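Local structure of lipoteichoic acid primase (Listeria monocytogenes, 4UOP) at residues B[61-66]-B[279-284]; B[150-155]-B[217-222]; B[97-102]-B[317-322]. The protein belongs, through this extracellular catalytic domain, to the sulfatase family of alpha/beta metalloenzymes and binds a magnesium ion. One frame throughout, in Å; residues are numbered along the deposited sequence.

How the contacts relate
The three contacts sample one mixed sheet. Contact 1 and contact 2 have centres 9 Å apart and are joined because strands 59-65 and 214-219 are neighbours: Ile62 O lies 2.8 Å from Leu218 N, and Ser220 OG is hydrogen-bonded to Glu66 N. On its other side contact 1 meets contact 3, again 9 Å between centres, through strands 277-283 and 319-322, with Phe281 O 2.9 Å from Phe320 N. Contacts 2 and 3 do not touch; their centres lie about 18 Å apart. Magnesium is bound at contact 1; the side chains of Ile219 and Gln101 come within about 7 and 9 Å of it, respectively.

Contact 1: B[61-66]-B[279-284]; sequences IIVQLE and VVFYGD. With MG (magnesium ion), chain J.
Ile61 and Val279 sit abreast on neighbouring parallel strands, and Ile61 O accepts the amide of Val280 at 2.9 Å from its N. Ile62 stands on the other face of the sheet, its CG2 methyl in the plane of the Tyr282 ring at the edge, 3.4 Å from CE1. At Val63 the backbone bonds in both directions, N to Val280 O and O from Tyr282 N, while CB and CG2 lie against the rim of the Phe281 ring, CB being 3.6 Å from CD1. These strands form the middle of the central sheet of a sulfatase-type alpha/beta fold: helix 246-271 packs on the face bearing Leu65 and Phe281, and helix 107-117 on the face of Gln64 and Tyr282. Gln64 CA lies over the Tyr282 ring, 16° off its normal, as a CH-pi contact. Tyr282 has CG between its backbone N and carbonyl carbon (chi1 65°), a torsion that leans the ring across to Gln64, where OH donates to an in-plane lone pair of OE1 over 2.6 Å; amide and ring planes stand 69° apart. Gln217 NE2 adds a weak bond to the same hydroxyl. Gln64 NE2 donates to a water that in turn makes a weak bond to Asp284 OD2. Leu65 N is 2.8 Å from its acceptor, Tyr282 O, and Leu65 O accepts Asp284 N. Beyond the strand end Glu66 bends at its second torsion and chelates magnesium through OE1 at 2.4 Å and OE2 at 2.2 Å. Asp284 OD2 binds the same ion at 2.1 Å, and Asp284 OD1 is held by Ser67 N. Thr108, His285 and a water complete the metal site.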
loop_
_atom_site.group_PDB
_atom_site.type_symbol
_atom_site.label_atom_id
_atom_site.label_comp_id
_atom_site.label_asym_id
_atom_site.label_seq_id
_atom_site.Cartn_x
_atom_site.Cartn_y
_atom_site.Cartn_z
ATOM N N ILE B 61 -28.538 -7.499 10.607
ATOM C CA ILE B 61 -28.388 -6.382 9.676
ATOM C C ILE B 61 -27.150 -5.575 10.083
ATOM O O ILE B 61 -27.035 -5.116 11.234
ATOM C CB ILE B 61 -29.626 -5.499 9.683
ATOM C CG1 ILE B 61 -30.847 -6.292 9.220
ATOM C CG2 ILE B 61 -29.383 -4.264 8.815
ATOM C CD1 ILE B 61 -32.169 -5.625 9.542
ATOM N N ILE B 62 -26.212 -5.405 9.162
ATOM C CA ILE B 62 -24.993 -4.660 9.436
ATOM C C ILE B 62 -24.860 -3.549 8.396
ATOM O O ILE B 62 -24.965 -3.817 7.185
ATOM C CB ILE B 62 -23.759 -5.562 9.360
ATOM C CG1 ILE B 62 -23.886 -6.706 10.380
ATOM C CG2 ILE B 62 -22.499 -4.747 9.583
ATOM C CD1 ILE B 62 -22.669 -7.597 10.451
ATOM N N VAL B 63 -24.708 -2.321 8.873
ATOM C CA VAL B 63 -24.542 -1.167 7.995
ATOM C C VAL B 63 -23.149 -0.565 8.208
ATOM O O VAL B 63 -22.793 -0.183 9.317
ATOM C CB VAL B 63 -25.598 -0.080 8.212
ATOM C CG1 VAL B 63 -25.424 1.017 7.176
ATOM C CG2 VAL B 63 -27.002 -0.655 8.152
ATOM N N GLN B 64 -22.383 -0.522 7.127
ATOM C CA GLN B 64 -21.052 0.052 7.091
ATOM C C GLN B 64 -21.181 1.467 6.537
ATOM O O GLN B 64 -21.545 1.637 5.374
ATOM C CB GLN B 64 -20.140 -0.768 6.200
ATOM C CG GLN B 64 -18.715 -0.247 6.171
ATOM C CD GLN B 64 -17.759 -1.118 5.392
ATOM O OE1 GLN B 64 -17.390 -2.230 5.822
ATOM N NE2 GLN B 64 -17.319 -0.616 4.252
ATOM N N LEU B 65 -20.892 2.441 7.381
ATOM C CA LEU B 65 -21.109 3.862 7.078
ATOM C C LEU B 65 -19.827 4.518 6.571
ATOM O O LEU B 65 -18.845 4.663 7.306
ATOM C CB LEU B 65 -21.612 4.564 8.332
ATOM C CG LEU B 65 -22.929 4.020 8.878
ATOM C CD1 LEU B 65 -23.097 4.454 10.324
ATOM C CD2 LEU B 65 -24.107 4.483 8.035
ATOM N N GLU B 66 -19.852 4.930 5.305
ATOM C CA GLU B 66 -18.678 5.458 4.635
ATOM C C GLU B 66 -18.095 6.703 5.322
ATOM O O GLU B 66 -18.794 7.717 5.497
ATOM C CB GLU B 66 -19.036 5.793 3.178
ATOM C CG GLU B 66 -17.886 6.419 2.405
ATOM C CD GLU B 66 -16.663 5.524 2.362
ATOM O OE1 GLU B 66 -16.749 4.424 1.776
ATOM O OE2 GLU B 66 -15.603 5.921 2.890
ATOM N N VAL B 279 -28.637 -5.659 15.055
ATOM C CA VAL B 279 -28.255 -4.608 14.128
ATOM C C VAL B 279 -26.953 -3.965 14.595
ATOM O O VAL B 279 -26.814 -3.609 15.775
ATOM C CB VAL B 279 -29.365 -3.559 13.976
ATOM C CG1 VAL B 279 -28.950 -2.529 12.948
ATOM C CG2 VAL B 279 -30.678 -4.209 13.553
ATOM N N VAL B 280 -25.988 -3.883 13.680
ATOM C CA VAL B 280 -24.670 -3.324 13.938
ATOM C C VAL B 280 -24.433 -2.177 12.947
ATOM O O VAL B 280 -24.684 -2.341 11.744
ATOM C CB VAL B 280 -23.555 -4.357 13.733
ATOM C CG1 VAL B 280 -22.206 -3.785 14.123
ATOM C CG2 VAL B 280 -23.853 -5.622 14.521
ATOM N N PHE B 281 -23.958 -1.050 13.462
ATOM C CA PHE B 281 -23.556 0.076 12.632
ATOM C C PHE B 281 -22.118 0.405 12.955
ATOM O O PHE B 281 -21.767 0.517 14.127
ATOM C CB PHE B 281 -24.395 1.319 12.931
ATOM C CG PHE B 281 -25.873 1.117 12.808
ATOM C CD1 PHE B 281 -26.414 0.462 11.719
ATOM C CD2 PHE B 281 -26.734 1.621 13.768
ATOM C CE1 PHE B 281 -27.781 0.280 11.602
ATOM C CE2 PHE B 281 -28.113 1.437 13.657
ATOM C CZ PHE B 281 -28.630 0.782 12.572
ATOM N N TYR B 282 -21.288 0.604 11.936
ATOM C CA TYR B 282 -19.911 1.056 12.168
ATOM C C TYR B 282 -19.422 1.891 11.002
ATOM O O TYR B 282 -19.852 1.685 9.868
ATOM C CB TYR B 282 -18.975 -0.155 12.395
ATOM C CG TYR B 282 -18.819 -1.045 11.192
ATOM C CD1 TYR B 282 -19.767 -2.019 10.901
ATOM C CD2 TYR B 282 -17.733 -0.911 10.339
ATOM C CE1 TYR B 282 -19.648 -2.826 9.786
ATOM C CE2 TYR B 282 -17.603 -1.717 9.220
ATOM C CZ TYR B 282 -18.571 -2.666 8.951
ATOM O OH TYR B 282 -18.505 -3.479 7.850
ATOM N N GLY B 283 -18.511 2.819 11.267
ATOM C CA GLY B 283 -17.867 3.579 10.180
ATOM C C GLY B 283 -16.766 2.734 9.576
ATOM O O GLY B 283 -16.090 2.012 10.308
ATOM N N ASP B 284 -16.564 2.794 8.257
ATOM C CA ASP B 284 -15.499 1.982 7.667
ATOM C C ASP B 284 -14.094 2.422 8.070
ATOM O O ASP B 284 -13.256 1.585 8.382
ATOM C CB ASP B 284 -15.633 1.770 6.150
ATOM C CG ASP B 284 -15.610 3.048 5.334
ATOM O OD1 ASP B 284 -15.719 4.162 5.894
ATOM O OD2 ASP B 284 -15.462 2.902 4.089
HETATM MG MG MG J . -14.573 4.049 2.610
HETATM O O HOH W 1 -18.398 1.979 3.594
HETATM O O HOH W 2 -13.381 5.046 1.030
#

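Contact 2: B[150-155]-B[217-222]; sequences TATFHT and QLISVS
Two parallel strands pair here toward one side of the central sheet, Thr152 facing Gln217 and Phe153 facing Leu218, and they separate as both run into loops. The evidence is a short ladder: Gln217 N donates to Ala151 O at 2.9 Å, Phe153 N to Gln217 O at 2.8 Å, and Ile219 N to Phe153 O. Where the ladder stops, a side chain continues it. His154 holds CG anti to its backbone N (chi1 -179°), which brings ND1 to Ile219 O at 3.0 Å; the N-H points nearly straight at the oxygen (174°), which lies in the imidazole plane, although ND1 approaches from above the plane of the carbonyl. A water donates to that same oxygen and accepts from Thr155 N, bridging the widening gap. Further out, His154 CE1 rests 3.7 Å from Val221 CB, the two side chains crossing at about a right angle. Thr155 OG1 is hydrogen-bonded to Pro191 O and Ser190 OG. The Phe153 ring stacks on Tyr176 of adjoining strand 174-176 and is covered by Ala200 and Ile203 of helix 193-209; Tyr116 of helix 107-117 packs on Thr152, Gln217 and Ile219.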
loop_
_atom_site.group_PDB
_atom_site.type_symbol
_atom_site.label_atom_id
_atom_site.label_comp_id
_atom_site.label_asym_id
_atom_site.label_seq_id
_atom_site.Cartn_x
_atom_site.Cartn_y
_atom_site.Cartn_z
ATOM N N THR B 150 -27.815 -14.985 2.970
ATOM C CA THR B 150 -26.867 -13.901 3.172
ATOM C C THR B 150 -26.780 -13.044 1.910
ATOM O O THR B 150 -26.781 -13.567 0.783
ATOM C CB THR B 150 -25.480 -14.442 3.576
ATOM O OG1 THR B 150 -24.926 -15.227 2.521
ATOM C CG2 THR B 150 -25.584 -15.315 4.838
ATOM N N ALA B 151 -26.749 -11.728 2.090
ATOM C CA ALA B 151 -26.674 -10.813 0.952
ATOM C C ALA B 151 -25.919 -9.563 1.348
ATOM O O ALA B 151 -25.948 -9.151 2.510
ATOM C CB ALA B 151 -28.064 -10.447 0.443
ATOM N N THR B 152 -25.266 -8.951 0.366
ATOM C CA THR B 152 -24.679 -7.635 0.576
ATOM C C THR B 152 -25.206 -6.665 -0.480
ATOM O O THR B 152 -25.494 -7.078 -1.608
ATOM C CB THR B 152 -23.141 -7.729 0.588
ATOM O OG1 THR B 152 -22.554 -6.459 0.923
ATOM C CG2 THR B 152 -22.617 -8.246 -0.735
ATOM N N PHE B 153 -25.332 -5.395 -0.084
ATOM C CA PHE B 153 -25.969 -4.341 -0.873
ATOM C C PHE B 153 -25.042 -3.137 -0.952
ATOM O O PHE B 153 -24.575 -2.641 0.065
ATOM C CB PHE B 153 -27.261 -3.863 -0.195
ATOM C CG PHE B 153 -28.329 -4.925 -0.041
ATOM C CD1 PHE B 153 -28.266 -5.860 0.999
ATOM C CD2 PHE B 153 -29.403 -4.977 -0.902
ATOM C CE1 PHE B 153 -29.260 -6.805 1.166
ATOM C CE2 PHE B 153 -30.392 -5.945 -0.749
ATOM C CZ PHE B 153 -30.319 -6.857 0.286
ATOM N N HIS B 154 -24.809 -2.646 -2.167
ATOM C CA HIS B 154 -24.021 -1.433 -2.373
ATOM C C HIS B 154 -24.395 -0.878 -3.735
ATOM O O HIS B 154 -24.548 -1.657 -4.671
ATOM C CB HIS B 154 -22.536 -1.760 -2.313
ATOM C CG HIS B 154 -21.642 -0.570 -2.486
ATOM N ND1 HIS B 154 -21.622 0.489 -1.600
ATOM C CD2 HIS B 154 -20.728 -0.279 -3.439
ATOM C CE1 HIS B 154 -20.724 1.373 -1.996
ATOM N NE2 HIS B 154 -20.173 0.934 -3.114
ATOM N N THR B 155 -24.558 0.442 -3.849
ATOM C CA THR B 155 -25.160 1.020 -5.059
ATOM C C THR B 155 -24.183 1.245 -6.215
ATOM O O THR B 155 -24.628 1.567 -7.321
ATOM C CB THR B 155 -25.922 2.336 -4.787
ATOM O OG1 THR B 155 -25.003 3.363 -4.405
ATOM C CG2 THR B 155 -26.982 2.149 -3.696
ATOM N N GLN B 217 -25.843 -7.200 4.692
ATOM C CA GLN B 217 -24.752 -6.229 4.869
ATOM C C GLN B 217 -24.968 -5.089 3.871
ATOM O O GLN B 217 -25.017 -5.340 2.678
ATOM C CB GLN B 217 -23.409 -6.879 4.595
ATOM C CG GLN B 217 -22.233 -5.928 4.688
ATOM C CD GLN B 217 -21.638 -5.800 6.075
ATOM O OE1 GLN B 217 -21.789 -6.689 6.928
ATOM N NE2 GLN B 217 -20.889 -4.719 6.292
ATOM N N LEU B 218 -25.124 -3.872 4.372
ATOM C CA LEU B 218 -25.328 -2.701 3.539
ATOM C C LEU B 218 -24.105 -1.806 3.648
ATOM O O LEU B 218 -23.614 -1.539 4.758
ATOM C CB LEU B 218 -26.581 -1.943 3.969
ATOM C CG LEU B 218 -27.914 -2.660 3.763
ATOM C CD1 LEU B 218 -28.221 -3.600 4.909
ATOM C CD2 LEU B 218 -29.063 -1.671 3.639
ATOM N N ILE B 219 -23.593 -1.345 2.507
ATOM C CA ILE B 219 -22.417 -0.508 2.457
ATOM C C ILE B 219 -22.885 0.851 1.927
ATOM O O ILE B 219 -23.262 0.928 0.820
ATOM C CB ILE B 219 -21.356 -1.083 1.494
ATOM C CG1 ILE B 219 -21.137 -2.565 1.786
ATOM C CG2 ILE B 219 -20.045 -0.371 1.615
ATOM C CD1 ILE B 219 -20.526 -2.776 3.107
ATOM N N SER B 220 -22.834 1.879 2.762
ATOM C CA SER B 220 -23.260 3.222 2.379
ATOM C C SER B 220 -22.241 3.903 1.491
ATOM O O SER B 220 -21.157 3.409 1.376
ATOM C CB SER B 220 -23.558 4.071 3.597
ATOM O OG SER B 220 -22.419 4.618 4.092
ATOM N N VAL B 221 -22.618 4.982 0.807
ATOM C CA VAL B 221 -21.684 5.620 -0.077
ATOM C C VAL B 221 -21.792 7.130 -0.196
ATOM O O VAL B 221 -20.917 7.720 -0.659
ATOM C CB VAL B 221 -21.670 4.956 -1.461
ATOM C CG1 VAL B 221 -22.790 5.476 -2.293
ATOM C CG2 VAL B 221 -20.362 5.168 -2.173
ATOM N N SER B 222 -22.903 7.687 0.222
ATOM C CA SER B 222 -23.162 9.102 -0.020
ATOM C C SER B 222 -22.172 10.031 0.693
ATOM O O SER B 222 -21.982 11.147 0.298
ATOM C CB SER B 222 -24.601 9.480 0.304
ATOM O OG SER B 222 -25.473 8.886 -0.585
HETATM O O HOH W 3 -24.402 2.165 -1.521
#

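Contact 3: B[97-102]-B[317-322]; sequences NQFFQT and IPFFLH
In both Phe99 and Phe319 the ring carbon CG stands anti to the backbone N (chi1 -165° and 179°), and this brings the two rings together. They meet as an offset stack, centroids 4.2 Å apart and planes inclined by 14°. The displacement places Phe319 CD1 over the centre of the Phe99 ring and Phe99 CE1 toward the rim of the Phe319 ring. Phe319 CB lies over the same face of Phe99, 3.6 Å from its CG, adding a CH-pi contact at the root of the stack. Ile317 takes the edge instead: its CD1 lies 3.7 Å from Phe99 CD2, and its CG1 is in the ring plane, so face and rim of Phe99 are gripped by residues two apart on one segment. The backbones join at Phe99 and Ile317, where Ile317 N donates to Phe99 O at 2.8 Å. The return link is indirect, since a water accepts from Phe99 N at 3.0 Å and donates to Ile317 O at 2.8 Å. Gln101 CB touches Ile317 CG2, while Gln101 OE1 is hydrogen-bonded to His286 N. Ile341 of helix 341-348 packs on both phenyl groups. Strand 94-100, interrupted by a bulge or short loop, pairs antiparallel with strand 319-322, with a Ser96 to Phe319 backbone bond, in the mixed sheet of the sulfatase-type fold.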
loop_
_atom_site.group_PDB
_atom_site.type_symbol
_atom_site.label_atom_id
_atom_site.label_comp_id
_atom_site.label_asym_id
_atom_site.label_seq_id
_atom_site.Cartn_x
_atom_site.Cartn_y
_atom_site.Cartn_z
ATOM N N ASN B 97 -16.769 4.093 22.284
ATOM C CA ASN B 97 -15.979 5.298 22.005
ATOM C C ASN B 97 -14.510 4.990 21.773
ATOM O O ASN B 97 -13.699 5.904 21.666
ATOM C CB ASN B 97 -16.120 6.299 23.156
ATOM C CG ASN B 97 -17.524 6.814 23.298
ATOM O OD1 ASN B 97 -18.230 6.992 22.304
ATOM N ND2 ASN B 97 -17.951 7.033 24.532
ATOM N N GLN B 98 -14.173 3.702 21.716
ATOM C CA GLN B 98 -12.810 3.253 21.439
ATOM C C GLN B 98 -12.848 2.034 20.535
ATOM O O GLN B 98 -12.406 0.932 20.886
ATOM C CB GLN B 98 -12.066 2.920 22.730
ATOM C CG GLN B 98 -11.806 4.094 23.638
ATOM C CD GLN B 98 -10.953 3.717 24.841
ATOM O OE1 GLN B 98 -11.042 2.605 25.362
ATOM N NE2 GLN B 98 -10.147 4.659 25.305
ATOM N N PHE B 99 -13.440 2.219 19.369
ATOM C CA PHE B 99 -13.515 1.168 18.385
ATOM C C PHE B 99 -12.734 1.644 17.184
ATOM O O PHE B 99 -12.914 2.786 16.743
ATOM C CB PHE B 99 -14.969 0.877 18.033
ATOM C CG PHE B 99 -15.162 -0.413 17.313
ATOM C CD1 PHE B 99 -15.344 -1.593 18.027
ATOM C CD2 PHE B 99 -15.146 -0.468 15.934
ATOM C CE1 PHE B 99 -15.496 -2.797 17.370
ATOM C CE2 PHE B 99 -15.322 -1.679 15.267
ATOM C CZ PHE B 99 -15.481 -2.845 15.994
ATOM N N PHE B 100 -11.848 0.796 16.664
ATOM C CA PHE B 100 -10.863 1.249 15.682
ATOM C C PHE B 100 -10.971 0.607 14.312
ATOM O O PHE B 100 -11.332 -0.557 14.184
ATOM C CB PHE B 100 -9.455 0.996 16.202
ATOM C CG PHE B 100 -9.141 1.718 17.466
ATOM C CD1 PHE B 100 -8.729 3.048 17.436
ATOM C CD2 PHE B 100 -9.270 1.085 18.702
ATOM C CE1 PHE B 100 -8.414 3.711 18.610
ATOM C CE2 PHE B 100 -8.960 1.755 19.873
ATOM C CZ PHE B 100 -8.544 3.065 19.829
ATOM N N GLN B 101 -10.679 1.399 13.283
ATOM C CA GLN B 101 -10.537 0.884 11.934
ATOM C C GLN B 101 -9.336 -0.069 11.865
ATOM O O GLN B 101 -8.345 0.136 12.554
ATOM C CB GLN B 101 -10.309 2.040 10.944
ATOM C CG GLN B 101 -9.063 2.864 11.199
ATOM C CD GLN B 101 -8.830 3.940 10.154
ATOM O OE1 GLN B 101 -9.619 4.868 10.029
ATOM N NE2 GLN B 101 -7.736 3.828 9.409
ATOM N N THR B 102 -9.446 -1.099 11.040
ATOM C CA THR B 102 -8.348 -1.995 10.752
ATOM C C THR B 102 -8.282 -2.144 9.237
ATOM O O THR B 102 -8.812 -3.112 8.675
ATOM C CB THR B 102 -8.521 -3.379 11.435
ATOM O OG1 THR B 102 -9.751 -4.006 11.044
ATOM C CG2 THR B 102 -8.493 -3.235 12.944
ATOM N N ILE B 317 -13.718 4.853 14.994
ATOM C CA ILE B 317 -14.890 4.827 14.137
ATOM C C ILE B 317 -16.086 4.565 15.033
ATOM O O ILE B 317 -15.965 3.857 16.048
ATOM C CB ILE B 317 -14.797 3.746 13.023
ATOM C CG1 ILE B 317 -14.273 2.424 13.595
ATOM C CG2 ILE B 317 -13.862 4.226 11.931
ATOM C CD1 ILE B 317 -14.381 1.218 12.688
ATOM N N PRO B 318 -17.259 5.107 14.679
ATOM C CA PRO B 318 -18.401 4.761 15.521
ATOM C C PRO B 318 -18.749 3.272 15.434
ATOM O O PRO B 318 -18.496 2.631 14.405
ATOM C CB PRO B 318 -19.525 5.627 14.967
ATOM C CG PRO B 318 -19.129 5.879 13.534
ATOM C CD PRO B 318 -17.642 5.976 13.549
ATOM N N PHE B 319 -19.310 2.755 16.520
ATOM C CA PHE B 319 -19.735 1.370 16.628
ATOM C C PHE B 319 -20.946 1.288 17.538
ATOM O O PHE B 319 -20.888 1.725 18.692
ATOM C CB PHE B 319 -18.615 0.493 17.178
ATOM C CG PHE B 319 -19.004 -0.949 17.348
ATOM C CD1 PHE B 319 -18.994 -1.816 16.272
ATOM C CD2 PHE B 319 -19.430 -1.425 18.579
ATOM C CE1 PHE B 319 -19.371 -3.142 16.425
ATOM C CE2 PHE B 319 -19.817 -2.741 18.732
ATOM C CZ PHE B 319 -19.794 -3.603 17.658
ATOM N N PHE B 320 -22.038 0.756 17.009
ATOM C CA PHE B 320 -23.298 0.627 17.735
ATOM C C PHE B 320 -23.846 -0.761 17.507
ATOM O O PHE B 320 -23.844 -1.268 16.377
ATOM C CB PHE B 320 -24.322 1.667 17.250
ATOM C CG PHE B 320 -23.945 3.082 17.559
ATOM C CD1 PHE B 320 -23.035 3.757 16.767
ATOM C CD2 PHE B 320 -24.492 3.744 18.653
ATOM C CE1 PHE B 320 -22.667 5.062 17.068
ATOM C CE2 PHE B 320 -24.146 5.049 18.944
ATOM C CZ PHE B 320 -23.213 5.702 18.166
ATOM N N LEU B 321 -24.331 -1.380 18.577
ATOM C CA LEU B 321 -24.900 -2.699 18.501
ATOM C C LEU B 321 -26.236 -2.746 19.215
ATOM O O LEU B 321 -26.355 -2.332 20.376
ATOM C CB LEU B 321 -23.945 -3.733 19.099
ATOM C CG LEU B 321 -24.508 -5.162 18.958
ATOM C CD1 LEU B 321 -23.535 -6.114 18.274
ATOM C CD2 LEU B 321 -24.906 -5.674 20.325
ATOM N N HIS B 322 -27.230 -3.257 18.504
ATOM C CA HIS B 322 -28.575 -3.459 19.029
ATOM C C HIS B 322 -28.905 -4.941 18.959
ATOM O O HIS B 322 -28.535 -5.619 17.997
ATOM C CB HIS B 322 -29.581 -2.658 18.199
ATOM C CG HIS B 322 -30.966 -3.243 18.167
ATOM N ND1 HIS B 322 -31.908 -2.976 19.139
ATOM C CD2 HIS B 322 -31.566 -4.075 17.283
ATOM C CE1 HIS B 322 -33.021 -3.633 18.865
ATOM N NE2 HIS B 322 -32.841 -4.307 17.743
HETATM O O HOH W 4 -15.282 4.502 18.705
#